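Local structure of transcriptional regulator (Vibrio virus VP882, 7DWM) at residues D72-Q75 with A76-R79; A40-P43 with F44-L47; D78-V81 with E82-R85; Q125-T128 with D129-G132; L159-E163 with R164-V168. The protein probably binds DNA through a LuxR-type domain to regulate transcription, and holds the small molecule 3,5-dimethylpyrazin-2-ol in a pocket of its PAS domain. All blocks are in the same frame, centred on the assembly; numbering follows the deposited sequence.

Interaction 1. Residues D72-Q75 with A76-R79; sequences DSFQ and AQDR. With A1U (3,5-dimethylpyrazin-2-ol), chain C.
Phe-74 and Asp-78, one turn apart on helix 71-80 of the PAS fold, illustrate how a single helix can present both an aromatic face and a charged group to a ligand pocket. The amide N of Asp-78 bonds to Phe-74 O at 2.9 Å, and its two neighbours, Ala-76 N to Asp-72 O and Gln-77 N to Ser-73 O, repeat the pattern. The side chains fan out from this framework. With CG beside its backbone N (chi1 -67°), the ring of Phe-74 leaves the helix and lies over the bound 3,5-dimethylpyrazin-2-ol with the two planes nearly parallel; NAA of the ligand sits 3.4 Å above the plane, over the ring centre. Gln-77 follows as an extended chain that brings its OE1 to 4.3 Å from Phe-74 CD1, approaching the ring obliquely. That oxygen accepts from Lys-107. The carboxylate of Asp-78 turns into the protein, where Lys-31 and Lys-107 both bridge to OD2 and Thr-120 bonds to OD1; two cationic partners would probably favour its ionised form. On another flank, Arg-79 CG lies 3.3 Å from Gln-75 O, but the two side chains are only loosely apposed, and the guanidinium turns to Glu-82 for its main partner. Asp-60, Asp-92 and Lys-107 join Phe-74 in lining the pocket. The closest approach of Phe-74 to the ligand is at the far end of the ring, where Phe-74 CZ lies 3.3 Å from CAB of 3,5-dimethylpyrazin-2-ol.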
loop_
_atom_site.group_PDB
_atom_site.type_symbol
_atom_site.label_atom_id
_atom_site.label_comp_id
_atom_site.label_asym_id
_atom_site.label_seq_id
_atom_site.Cartn_x
_atom_site.Cartn_y
_atom_site.Cartn_z
ATOM N N ASP A 72 -11.347 9.882 20.479
ATOM C CA ASP A 72 -10.181 10.369 21.200
ATOM C C ASP A 72 -8.899 10.105 20.418
ATOM O O ASP A 72 -8.207 11.039 19.994
ATOM C CB ASP A 72 -10.151 9.701 22.583
ATOM C CG ASP A 72 -8.828 9.873 23.301
ATOM O OD1 ASP A 72 -8.796 10.619 24.302
ATOM O OD2 ASP A 72 -7.833 9.234 22.899
ATOM N N SER A 73 -8.628 8.842 20.099
ATOM C CA SER A 73 -7.321 8.544 19.532
ATOM C C SER A 73 -7.236 9.024 18.089
ATOM O O SER A 73 -6.158 9.449 17.647
ATOM C CB SER A 73 -7.036 7.044 19.617
ATOM O OG SER A 73 -7.311 6.405 18.387
ATOM N N PHE A 74 -8.381 9.083 17.394
ATOM C CA PHE A 74 -8.414 9.750 16.098
ATOM C C PHE A 74 -7.797 11.135 16.202
ATOM O O PHE A 74 -6.817 11.450 15.512
ATOM C CB PHE A 74 -9.853 9.864 15.592
ATOM C CG PHE A 74 -10.509 8.549 15.259
ATOM C CD1 PHE A 74 -9.805 7.357 15.296
ATOM C CD2 PHE A 74 -11.843 8.517 14.884
ATOM C CE1 PHE A 74 -10.425 6.154 14.978
ATOM C CE2 PHE A 74 -12.469 7.324 14.565
ATOM C CZ PHE A 74 -11.759 6.139 14.612
ATOM N N GLN A 75 -8.324 11.963 17.113
ATOM C CA GLN A 75 -7.851 13.338 17.174
ATOM C C GLN A 75 -6.372 13.384 17.521
ATOM O O GLN A 75 -5.665 14.291 17.066
ATOM C CB GLN A 75 -8.701 14.179 18.135
ATOM C CG GLN A 75 -8.530 13.919 19.613
ATOM C CD GLN A 75 -9.819 14.143 20.389
ATOM O OE1 GLN A 75 -10.899 14.236 19.805
ATOM N NE2 GLN A 75 -9.712 14.209 21.711
ATOM N N ALA A 76 -5.880 12.420 18.309
ATOM C CA ALA A 76 -4.453 12.418 18.613
ATOM C C ALA A 76 -3.644 12.318 17.329
ATOM O O ALA A 76 -2.746 13.135 17.080
ATOM C CB ALA A 76 -4.113 11.275 19.566
ATOM N N GLN A 77 -4.004 11.363 16.465
ATOM C CA GLN A 77 -3.389 11.288 15.147
ATOM C C GLN A 77 -3.506 12.634 14.449
ATOM O O GLN A 77 -2.520 13.172 13.934
ATOM C CB GLN A 77 -4.052 10.180 14.322
ATOM C CG GLN A 77 -4.201 8.850 15.056
ATOM C CD GLN A 77 -5.331 7.996 14.504
ATOM O OE1 GLN A 77 -6.048 8.408 13.591
ATOM N NE2 GLN A 77 -5.495 6.799 15.059
ATOM N N ASP A 78 -4.701 13.227 14.506
ATOM C CA ASP A 78 -4.998 14.489 13.843
ATOM C C ASP A 78 -4.078 15.629 14.251
ATOM O O ASP A 78 -4.124 16.685 13.609
ATOM C CB ASP A 78 -6.440 14.888 14.119
ATOM C CG ASP A 78 -7.409 14.179 13.222
ATOM O OD1 ASP A 78 -7.271 14.320 11.990
ATOM O OD2 ASP A 78 -8.297 13.472 13.746
ATOM N N ARG A 79 -3.263 15.469 15.293
ATOM C CA ARG A 79 -2.354 16.550 15.647
ATOM C C ARG A 79 -0.908 16.253 15.272
ATOM O O ARG A 79 -0.157 17.192 14.979
ATOM C CB ARG A 79 -2.459 16.866 17.145
ATOM C CG ARG A 79 -3.901 16.976 17.646
ATOM C CD ARG A 79 -4.379 18.419 17.639
ATOM N NE ARG A 79 -4.997 18.772 16.364
ATOM C CZ ARG A 79 -6.251 18.482 16.032
ATOM N NH1 ARG A 79 -6.724 18.841 14.847
ATOM N NH2 ARG A 79 -7.034 17.839 16.885
HETATM C CAB A1U C . -11.237 6.882 11.437
HETATM C CAC A1U C . -12.512 7.172 10.890
HETATM C CAE A1U C . -11.907 9.431 10.744
HETATM C CAF A1U C . -10.666 9.051 11.297
HETATM C CAG A1U C . -13.504 6.059 10.690
HETATM C CAH A1U C . -12.233 10.846 10.372
HETATM N NAA A1U C . -10.283 7.826 11.657
HETATM N NAD A1U C . -12.817 8.458 10.551
HETATM O OAI A1U C . -9.746 10.101 11.481
#

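Interaction 2. Residues A40-P43 with F44-L47; sequences ANQP and FREL. With A1U (3,5-dimethylpyrazin-2-ol), chain C.
Asn-41 caps the N-terminus of helix 42-47 in the PAS fold, its OD1 accepting from Phe-44 N at 3.2 Å; the donor stands well above the carbonyl plane of the amide. A chi1 of 53° swings the side-chain amide back over the helix start and so brings OD1 within bonding distance. The same oxygen also accepts from Trp-28 N, while ND2 donates to the backbone oxygens of Asp-26 and Phe-21, so the buried amide ties the helix start to strand 28-32 and the residues before it. Close by, Ala-40 CB meets Phe-44 CD1 at 3.5 Å. The Phe-44 ring then runs on into the ligand pocket and turns its edge to the ligand, with CE2 of Phe-44 3.2 Å from NAD of 3,5-dimethylpyrazin-2-ol; Phe-122 and Phe-37 meet it as well.

The other flank is looser, and Gln-42 is exposed to solvent there. Arg-45 folds back over it, with Gln-42 CA 3.4 Å from the guanidinium plane, and Arg-45 NH1 makes a weak bond to Ala-40 O at 3.1 Å. Gln-42 and Glu-46 lie side by side, pointing the same way. Directional bonds thus fix the buried cap and the root of the pocket aromatic, whereas the outer polar chains rely on weaker, less specific contacts.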
loop_
_atom_site.group_PDB
_atom_site.type_symbol
_atom_site.label_atom_id
_atom_site.label_comp_id
_atom_site.label_asym_id
_atom_site.label_seq_id
_atom_site.Cartn_x
_atom_site.Cartn_y
_atom_site.Cartn_z
ATOM N N ALA A 40 -17.359 16.324 4.945
ATOM C CA ALA A 40 -17.132 14.918 4.649
ATOM C C ALA A 40 -18.155 14.516 3.601
ATOM O O ALA A 40 -19.339 14.835 3.740
ATOM C CB ALA A 40 -17.262 14.042 5.900
ATOM N N ASN A 41 -17.693 13.849 2.548
ATOM C CA ASN A 41 -18.575 13.468 1.461
ATOM C C ASN A 41 -19.606 12.452 1.953
ATOM O O ASN A 41 -19.560 11.978 3.092
ATOM C CB ASN A 41 -17.767 12.896 0.295
ATOM C CG ASN A 41 -16.831 11.778 0.725
ATOM O OD1 ASN A 41 -16.702 11.484 1.914
ATOM N ND2 ASN A 41 -16.173 11.151 -0.243
ATOM N N GLN A 42 -20.556 12.131 1.079
ATOM C CA GLN A 42 -21.563 11.134 1.432
ATOM C C GLN A 42 -20.973 9.756 1.722
ATOM O O GLN A 42 -21.509 9.068 2.606
ATOM C CB GLN A 42 -22.623 11.052 0.327
ATOM C CG GLN A 42 -23.779 10.113 0.647
ATOM C CD GLN A 42 -24.776 10.001 -0.489
ATOM O OE1 GLN A 42 -24.985 8.922 -1.042
ATOM N NE2 GLN A 42 -25.402 11.119 -0.840
ATOM N N PRO A 43 -19.915 9.289 1.043
ATOM C CA PRO A 43 -19.297 8.018 1.471
ATOM C C PRO A 43 -18.869 7.990 2.931
ATOM O O PRO A 43 -19.200 7.034 3.649
ATOM C CB PRO A 43 -18.101 7.890 0.518
ATOM C CG PRO A 43 -18.566 8.546 -0.727
ATOM C CD PRO A 43 -19.429 9.702 -0.288
ATOM N N PHE A 44 -18.151 9.015 3.403
ATOM C CA PHE A 44 -17.694 8.989 4.789
ATOM C C PHE A 44 -18.865 9.071 5.754
ATOM O O PHE A 44 -18.903 8.344 6.753
ATOM C CB PHE A 44 -16.707 10.116 5.075
ATOM C CG PHE A 44 -16.204 10.107 6.490
ATOM C CD1 PHE A 44 -16.788 10.906 7.459
ATOM C CD2 PHE A 44 -15.181 9.253 6.862
ATOM C CE1 PHE A 44 -16.340 10.876 8.761
ATOM C CE2 PHE A 44 -14.727 9.221 8.163
ATOM C CZ PHE A 44 -15.309 10.032 9.115
ATOM N N ARG A 45 -19.815 9.969 5.492
ATOM C CA ARG A 45 -20.965 10.063 6.375
ATOM C C ARG A 45 -21.808 8.799 6.337
ATOM O O ARG A 45 -22.497 8.503 7.312
ATOM C CB ARG A 45 -21.844 11.255 5.990
ATOM C CG ARG A 45 -21.323 12.626 6.389
ATOM C CD ARG A 45 -22.372 13.693 6.081
ATOM N NE ARG A 45 -23.341 13.225 5.092
ATOM C CZ ARG A 45 -23.325 13.559 3.805
ATOM N NH1 ARG A 45 -22.387 14.373 3.340
ATOM N NH2 ARG A 45 -24.249 13.079 2.981
ATOM N N GLU A 46 -21.708 8.005 5.276
ATOM C CA GLU A 46 -22.422 6.740 5.215
ATOM C C GLU A 46 -21.659 5.590 5.853
ATOM O O GLU A 46 -22.280 4.587 6.228
ATOM C CB GLU A 46 -22.745 6.392 3.760
ATOM C CG GLU A 46 -23.812 5.331 3.604
ATOM C CD GLU A 46 -24.760 5.631 2.467
ATOM O OE1 GLU A 46 -24.646 6.721 1.866
ATOM O OE2 GLU A 46 -25.618 4.774 2.175
ATOM N N LEU A 47 -20.342 5.711 6.009
ATOM C CA LEU A 47 -19.598 4.661 6.698
ATOM C C LEU A 47 -19.817 4.751 8.203
ATOM O O LEU A 47 -19.891 3.729 8.895
ATOM C CB LEU A 47 -18.116 4.756 6.347
ATOM C CG LEU A 47 -17.194 3.749 7.026
ATOM C CD1 LEU A 47 -17.255 2.441 6.264
ATOM C CD2 LEU A 47 -15.761 4.258 7.103
HETATM C CAB A1U C . -11.237 6.882 11.437
HETATM C CAC A1U C . -12.512 7.172 10.890
HETATM C CAE A1U C . -11.907 9.431 10.744
HETATM C CAF A1U C . -10.666 9.051 11.297
HETATM C CAG A1U C . -13.504 6.059 10.690
HETATM C CAH A1U C . -12.233 10.846 10.372
HETATM N NAA A1U C . -10.283 7.826 11.657
HETATM N NAD A1U C . -12.817 8.458 10.551
HETATM O OAI A1U C . -9.746 10.101 11.481
#

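Interaction 3. Residues D78-V81 with E82-R85; sequences DRLV and EQGR
Glu-82 lies alongside Arg-79 and points the same way, its carboxylate set against the NE side of the guanidinium in a bidentate, side-on salt bridge. The pair spans the C-terminal part of helix 71-80 and the turn that leads on to strand 88-96 of the PAS sheet. Arg-79 NE donates to Glu-82 OE1 at 2.7 Å, close to the guanidinium plane, and Arg-79 NH1 donates to Glu-82 OE2 at 3.0 Å; a third, weak bond runs from NH1 to OE1. Both oxygens are met on their syn sides, although the two flat groups are twisted 33° apart and are not coplanar. Bends at chi2 and chi3 (-95° and 90°) fold the arginine chain back so that its head reaches the glutamate, which comes up as an extended chain beyond CG. One face of the guanidinium is backed by Asp-78 CB, 3.8 Å from its plane, while the polar end of Asp-78 turns away to Thr-120.

Glu-82 also touches Thr-33 and Thr-120, the latter on strand 119-126, which places the ion pair beside the sheet. Gln-83 crosses Leu-80, its OE1 4.1 Å from Leu-80 CD2, and Gln-83 N donates to Arg-79 O at 3.1 Å. Glu-82 and Gln-83 are the central residues of a type I beta turn from Val-81 to Gly-84, closed by Gly-84 N donating to Val-81 O at 3.0 Å from above the carbonyl plane.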
loop_
_atom_site.group_PDB
_atom_site.type_symbol
_atom_site.label_atom_id
_atom_site.label_comp_id
_atom_site.label_asym_id
_atom_site.label_seq_id
_atom_site.Cartn_x
_atom_site.Cartn_y
_atom_site.Cartn_z
ATOM N N ASP A 78 -4.701 13.227 14.506
ATOM C CA ASP A 78 -4.998 14.489 13.843
ATOM C C ASP A 78 -4.078 15.629 14.251
ATOM O O ASP A 78 -4.124 16.685 13.609
ATOM C CB ASP A 78 -6.440 14.888 14.119
ATOM C CG ASP A 78 -7.409 14.179 13.222
ATOM O OD1 ASP A 78 -7.271 14.320 11.990
ATOM O OD2 ASP A 78 -8.297 13.472 13.746
ATOM N N ARG A 79 -3.263 15.469 15.293
ATOM C CA ARG A 79 -2.354 16.550 15.647
ATOM C C ARG A 79 -0.908 16.253 15.272
ATOM O O ARG A 79 -0.157 17.192 14.979
ATOM C CB ARG A 79 -2.459 16.866 17.145
ATOM C CG ARG A 79 -3.901 16.976 17.646
ATOM C CD ARG A 79 -4.379 18.419 17.639
ATOM N NE ARG A 79 -4.997 18.772 16.364
ATOM C CZ ARG A 79 -6.251 18.482 16.032
ATOM N NH1 ARG A 79 -6.724 18.841 14.847
ATOM N NH2 ARG A 79 -7.034 17.839 16.885
ATOM N N LEU A 80 -0.548 14.975 15.107
ATOM C CA LEU A 80 0.823 14.621 14.764
ATOM C C LEU A 80 1.052 14.649 13.270
ATOM O O LEU A 80 2.199 14.751 12.827
ATOM C CB LEU A 80 1.153 13.220 15.286
ATOM C CG LEU A 80 1.860 13.181 16.643
ATOM C CD1 LEU A 80 2.655 11.859 16.873
ATOM C CD2 LEU A 80 2.717 14.436 16.849
ATOM N N VAL A 81 -0.029 14.595 12.500
ATOM C CA VAL A 81 -0.007 15.084 11.130
ATOM C C VAL A 81 0.236 16.589 11.095
ATOM O O VAL A 81 1.017 17.084 10.268
ATOM C CB VAL A 81 -1.317 14.680 10.423
ATOM C CG1 VAL A 81 -2.527 15.121 11.218
ATOM C CG2 VAL A 81 -1.366 15.256 9.036
ATOM N N GLU A 82 -0.436 17.347 11.970
ATOM C CA GLU A 82 -0.422 18.801 11.837
ATOM C C GLU A 82 0.941 19.391 12.170
ATOM O O GLU A 82 1.313 20.434 11.618
ATOM C CB GLU A 82 -1.512 19.431 12.707
ATOM C CG GLU A 82 -2.835 19.631 11.959
ATOM C CD GLU A 82 -4.038 19.634 12.884
ATOM O OE1 GLU A 82 -3.841 19.820 14.102
ATOM O OE2 GLU A 82 -5.176 19.449 12.400
ATOM N N GLN A 83 1.731 18.687 12.972
ATOM C CA GLN A 83 3.084 19.212 13.271
ATOM C C GLN A 83 4.081 18.651 12.256
ATOM O O GLN A 83 5.251 18.480 12.632
ATOM C CB GLN A 83 3.521 18.827 14.678
ATOM C CG GLN A 83 2.890 19.681 15.758
ATOM C CD GLN A 83 2.715 18.860 17.006
ATOM O OE1 GLN A 83 3.678 18.342 17.559
ATOM N NE2 GLN A 83 1.475 18.718 17.447
ATOM N N GLY A 84 3.621 18.306 11.049
ATOM C CA GLY A 84 4.544 17.783 10.022
ATOM C C GLY A 84 4.025 17.919 8.600
ATOM O O GLY A 84 2.799 17.973 8.406
ATOM N N ARG A 85 4.946 18.030 7.642
ATOM C CA ARG A 85 4.615 18.101 6.196
ATOM C C ARG A 85 4.110 16.746 5.695
ATOM O O ARG A 85 3.144 16.734 4.910
ATOM C CB ARG A 85 5.856 18.472 5.377
ATOM C CG ARG A 85 6.691 19.597 5.969
ATOM C CD ARG A 85 7.917 19.106 6.714
ATOM N NE ARG A 85 8.939 20.136 6.824
ATOM C CZ ARG A 85 8.703 21.415 7.100
ATOM N NH1 ARG A 85 7.470 21.843 7.303
ATOM N NH2 ARG A 85 9.708 22.264 7.176
#

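Interaction 4. Residues Q125-T128 with D129-G132; sequences QDLT and DTAG
A chi1 of 67° folds Thr-130 OG1 back over its own main chain, from where it donates to Asp-126 O at 3.3 Å, in the carbonyl plane and on a lone pair. Asp-129 likewise curls its carboxylate toward the helix start, and Asp-129 OD1 takes a weak bond from Thr-130 N at 2.8 Å. Asp-126 instead has CG opposite its backbone N (chi1 -168°) and serves as the N-cap of helix 127-139. Its OD2 accepts from Thr-128 OG1 at 3.1 Å, met from above the carboxylate plane, and more weakly from Thr-128 N. Ala-131 N to Leu-127 O, at 2.9 Å, supplies the helical bond across this sparsely bonded first turn.

The two carboxylates cross at about a right angle, leaving Asp-126 OD1 and Asp-129 OD1 4.1 Å apart. Arg-101 of the adjacent strand bridges to Asp-126 OD1, and Asp-129 OD2 has a long, weak pairing with Arg-133. The junction also faces the dimer: Leu-127 packs on Ile-134 and Thr-130 on Ile-89 of the second subunit, while Gln-125 bonds to Gln-125 there. Two like charges this close would be costly on their own; at this exit from the PAS sheet, the helix N-terminus and the salt bridge from Arg-101 would probably offset them.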
loop_
_atom_site.group_PDB
_atom_site.type_symbol
_atom_site.label_atom_id
_atom_site.label_comp_id
_atom_site.label_asym_id
_atom_site.label_seq_id
_atom_site.Cartn_x
_atom_site.Cartn_y
_atom_site.Cartn_z
ATOM N N GLN A 125 -9.820 4.294 2.613
ATOM C CA GLN A 125 -9.835 3.305 1.540
ATOM C C GLN A 125 -10.241 1.946 2.093
ATOM O O GLN A 125 -9.641 1.457 3.056
ATOM C CB GLN A 125 -8.463 3.205 0.862
ATOM C CG GLN A 125 -7.854 4.543 0.474
ATOM C CD GLN A 125 -6.743 4.399 -0.547
ATOM O OE1 GLN A 125 -5.624 4.867 -0.335
ATOM N NE2 GLN A 125 -7.047 3.747 -1.664
ATOM N N ASP A 126 -11.255 1.341 1.474
ATOM C CA ASP A 126 -11.761 0.036 1.889
ATOM C C ASP A 126 -10.828 -1.059 1.387
ATOM O O ASP A 126 -10.791 -1.359 0.190
ATOM C CB ASP A 126 -13.179 -0.176 1.368
ATOM C CG ASP A 126 -13.858 -1.379 1.998
ATOM O OD1 ASP A 126 -15.001 -1.690 1.604
ATOM O OD2 ASP A 126 -13.250 -2.014 2.887
ATOM N N LEU A 127 -10.081 -1.660 2.307
ATOM C CA LEU A 127 -9.086 -2.669 1.978
ATOM C C LEU A 127 -9.649 -4.081 1.862
ATOM O O LEU A 127 -8.971 -4.948 1.305
ATOM C CB LEU A 127 -7.958 -2.652 3.011
ATOM C CG LEU A 127 -7.024 -1.446 2.905
ATOM C CD1 LEU A 127 -5.670 -1.787 3.488
ATOM C CD2 LEU A 127 -6.888 -0.978 1.459
ATOM N N THR A 128 -10.853 -4.340 2.380
ATOM C CA THR A 128 -11.349 -5.713 2.482
ATOM C C THR A 128 -11.468 -6.396 1.120
ATOM O O THR A 128 -10.896 -7.470 0.902
ATOM C CB THR A 128 -12.707 -5.710 3.188
ATOM O OG1 THR A 128 -13.660 -5.018 2.373
ATOM C CG2 THR A 128 -12.610 -5.007 4.532
ATOM N N ASP A 129 -12.217 -5.799 0.191
ATOM C CA ASP A 129 -12.412 -6.420 -1.120
ATOM C C ASP A 129 -11.165 -6.300 -1.995
ATOM O O ASP A 129 -10.760 -7.261 -2.676
ATOM C CB ASP A 129 -13.626 -5.803 -1.819
ATOM C CG ASP A 129 -13.480 -4.309 -2.037
ATOM O OD1 ASP A 129 -12.774 -3.657 -1.238
ATOM O OD2 ASP A 129 -14.069 -3.788 -3.009
ATOM N N THR A 130 -10.549 -5.120 -1.990
ATOM C CA THR A 130 -9.424 -4.881 -2.876
ATOM C C THR A 130 -8.191 -5.665 -2.460
ATOM O O THR A 130 -7.356 -5.959 -3.316
ATOM C CB THR A 130 -9.105 -3.388 -2.931
ATOM O OG1 THR A 130 -8.624 -2.951 -1.655
ATOM C CG2 THR A 130 -10.352 -2.594 -3.299
ATOM N N ALA A 131 -8.083 -6.067 -1.193
ATOM C CA ALA A 131 -6.984 -6.941 -0.801
ATOM C C ALA A 131 -7.024 -8.242 -1.591
ATOM O O ALA A 131 -6.027 -8.641 -2.200
ATOM C CB ALA A 131 -7.043 -7.211 0.704
ATOM N N GLY A 132 -8.190 -8.891 -1.637
ATOM C CA GLY A 132 -8.315 -10.107 -2.424
ATOM C C GLY A 132 -8.162 -9.871 -3.916
ATOM O O GLY A 132 -7.523 -10.670 -4.618
#

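Interaction 5. Residues L159-E163 with R164-V168; sequences LNLTE and REELV
Thr-162 and Glu-165 form a reciprocal capping box at the start of helix 163-172, in the LuxR-type helix-turn-helix region. Among the hydrogen bonds, Glu-165 N donates to Thr-162 OG1 at 3.2 Å, and Thr-162 N returns a nearly straight bond to Glu-165 OE2 at 3.0 Å, reaching that oxygen from above the carboxylate plane. Threonine's chi1 of 75° turns OG1 toward the helix, and the glutamate chain runs extended beyond CG back to the cap. Regular helical bonds follow at once, Glu-166 N to Thr-162 O at 2.8 Å and Leu-167 N to Glu-163 O at 3.0 Å.

Apolar contact is slighter. Leu-161 CB makes an aliphatic touch with Glu-166 CG at 3.8 Å, the carboxylate of Glu-166 going on to Lys-226 N. Leu-167 packs on Leu-142 of the second subunit.

Ionic links come from helix 189-203, which probably corresponds to the recognition helix of LuxR-type domains: Lys-202 bridges to Glu-165 OE2 and Arg-198 to OE1. With one backbone N-H and two cations around it, the buried carboxylate of Glu-165 is probably kept ionised, and it couples the helix cap to the putative DNA-reading helix.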
loop_
_atom_site.group_PDB
_atom_site.type_symbol
_atom_site.label_atom_id
_atom_site.label_comp_id
_atom_site.label_asym_id
_atom_site.label_seq_id
_atom_site.Cartn_x
_atom_site.Cartn_y
_atom_site.Cartn_z
ATOM N N LEU A 159 -8.351 -27.199 5.141
ATOM C CA LEU A 159 -7.768 -27.623 6.411
ATOM C C LEU A 159 -8.041 -26.593 7.505
ATOM O O LEU A 159 -8.245 -25.412 7.226
ATOM C CB LEU A 159 -6.266 -27.869 6.258
ATOM C CG LEU A 159 -5.430 -26.751 5.636
ATOM C CD1 LEU A 159 -4.089 -26.661 6.334
ATOM C CD2 LEU A 159 -5.245 -26.974 4.141
ATOM N N ASN A 160 -8.032 -27.056 8.753
ATOM C CA ASN A 160 -8.541 -26.309 9.904
ATOM C C ASN A 160 -7.404 -26.071 10.891
ATOM O O ASN A 160 -7.240 -26.810 11.864
ATOM C CB ASN A 160 -9.711 -27.056 10.556
ATOM C CG ASN A 160 -10.935 -27.119 9.662
ATOM O OD1 ASN A 160 -10.984 -27.897 8.709
ATOM N ND2 ASN A 160 -11.934 -26.297 9.968
ATOM N N LEU A 161 -6.616 -25.031 10.641
ATOM C CA LEU A 161 -5.587 -24.649 11.597
ATOM C C LEU A 161 -6.226 -24.006 12.821
ATOM O O LEU A 161 -7.169 -23.217 12.712
ATOM C CB LEU A 161 -4.598 -23.672 10.962
ATOM C CG LEU A 161 -3.947 -24.051 9.631
ATOM C CD1 LEU A 161 -3.023 -22.939 9.168
ATOM C CD2 LEU A 161 -3.190 -25.361 9.754
ATOM N N THR A 162 -5.707 -24.354 13.996
ATOM C CA THR A 162 -6.141 -23.716 15.226
ATOM C C THR A 162 -5.579 -22.297 15.297
ATOM O O THR A 162 -4.842 -21.842 14.417
ATOM C CB THR A 162 -5.712 -24.545 16.434
ATOM O OG1 THR A 162 -4.304 -24.384 16.653
ATOM C CG2 THR A 162 -6.024 -26.014 16.202
ATOM N N GLU A 163 -5.929 -21.582 16.367
ATOM C CA GLU A 163 -5.471 -20.203 16.503
ATOM C C GLU A 163 -3.964 -20.141 16.721
ATOM O O GLU A 163 -3.258 -19.379 16.045
ATOM C CB GLU A 163 -6.217 -19.521 17.651
ATOM C CG GLU A 163 -7.652 -19.146 17.311
ATOM C CD GLU A 163 -8.155 -17.959 18.110
ATOM O OE1 GLU A 163 -9.064 -17.258 17.622
ATOM O OE2 GLU A 163 -7.644 -17.730 19.227
ATOM N N ARG A 164 -3.446 -20.958 17.641
ATOM C CA ARG A 164 -2.005 -20.975 17.866
ATOM C C ARG A 164 -1.264 -21.481 16.636
ATOM O O ARG A 164 -0.180 -20.985 16.310
ATOM C CB ARG A 164 -1.657 -21.827 19.085
ATOM C CG ARG A 164 -0.154 -22.013 19.282
ATOM C CD ARG A 164 0.161 -22.906 20.464
ATOM N NE ARG A 164 -0.473 -22.420 21.684
ATOM C CZ ARG A 164 -0.539 -23.111 22.816
ATOM N NH1 ARG A 164 -1.137 -22.589 23.878
ATOM N NH2 ARG A 164 -0.007 -24.324 22.889
ATOM N N GLU A 165 -1.835 -22.466 15.937
ATOM C CA GLU A 165 -1.219 -22.949 14.707
ATOM C C GLU A 165 -1.197 -21.862 13.644
ATOM O O GLU A 165 -0.220 -21.732 12.897
ATOM C CB GLU A 165 -1.961 -24.186 14.200
ATOM C CG GLU A 165 -1.611 -25.458 14.964
ATOM C CD GLU A 165 -2.643 -26.559 14.791
ATOM O OE1 GLU A 165 -2.517 -27.596 15.476
ATOM O OE2 GLU A 165 -3.574 -26.396 13.972
ATOM N N GLU A 166 -2.264 -21.063 13.569
ATOM C CA GLU A 166 -2.276 -19.931 12.649
ATOM C C GLU A 166 -1.175 -18.933 12.987
ATOM O O GLU A 166 -0.499 -18.420 12.088
ATOM C CB GLU A 166 -3.648 -19.258 12.661
ATOM C CG GLU A 166 -4.686 -19.986 11.816
ATOM C CD GLU A 166 -5.925 -19.152 11.550
ATOM O OE1 GLU A 166 -6.248 -18.280 12.384
ATOM O OE2 GLU A 166 -6.576 -19.371 10.507
ATOM N N LEU A 167 -0.983 -18.640 14.276
ATOM C CA LEU A 167 0.094 -17.733 14.677
ATOM C C LEU A 167 1.459 -18.299 14.293
ATOM O O LEU A 167 2.309 -17.601 13.711
ATOM C CB LEU A 167 0.028 -17.484 16.183
ATOM C CG LEU A 167 -0.483 -16.125 16.663
ATOM C CD1 LEU A 167 -1.973 -16.002 16.417
ATOM C CD2 LEU A 167 -0.174 -15.930 18.136
ATOM N N VAL A 168 1.687 -19.570 14.634
ATOM C CA VAL A 168 2.959 -20.221 14.342
ATOM C C VAL A 168 3.240 -20.192 12.847
ATOM O O VAL A 168 4.366 -19.916 12.424
ATOM C CB VAL A 168 2.964 -21.661 14.893
ATOM C CG1 VAL A 168 4.160 -22.435 14.357
ATOM C CG2 VAL A 168 2.979 -21.643 16.413
#

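How the interactions relate
Along the chain the order is interaction 2, 1, 3, 4, 5. The first four belong to the PAS domain, built on an antiparallel sheet. Interactions 1 and 2, on helices 71-80 and 42-47, have centres about 19 Å apart and do not touch, yet both reach the ligand, one through a ring face and the other through a ring edge. Interaction 3 shares Asp-78 and Arg-79 with interaction 1 and carries the same helix into its following turn. Interaction 4, where strand 119-126 passes into helix 127-139, lies at the dimer interface. Interaction 5 lies in the LuxR-type region, at the start of helix 163-172, about 35 Å from interaction 1 between centres, so ligand pocket and probable DNA-binding region are well separated.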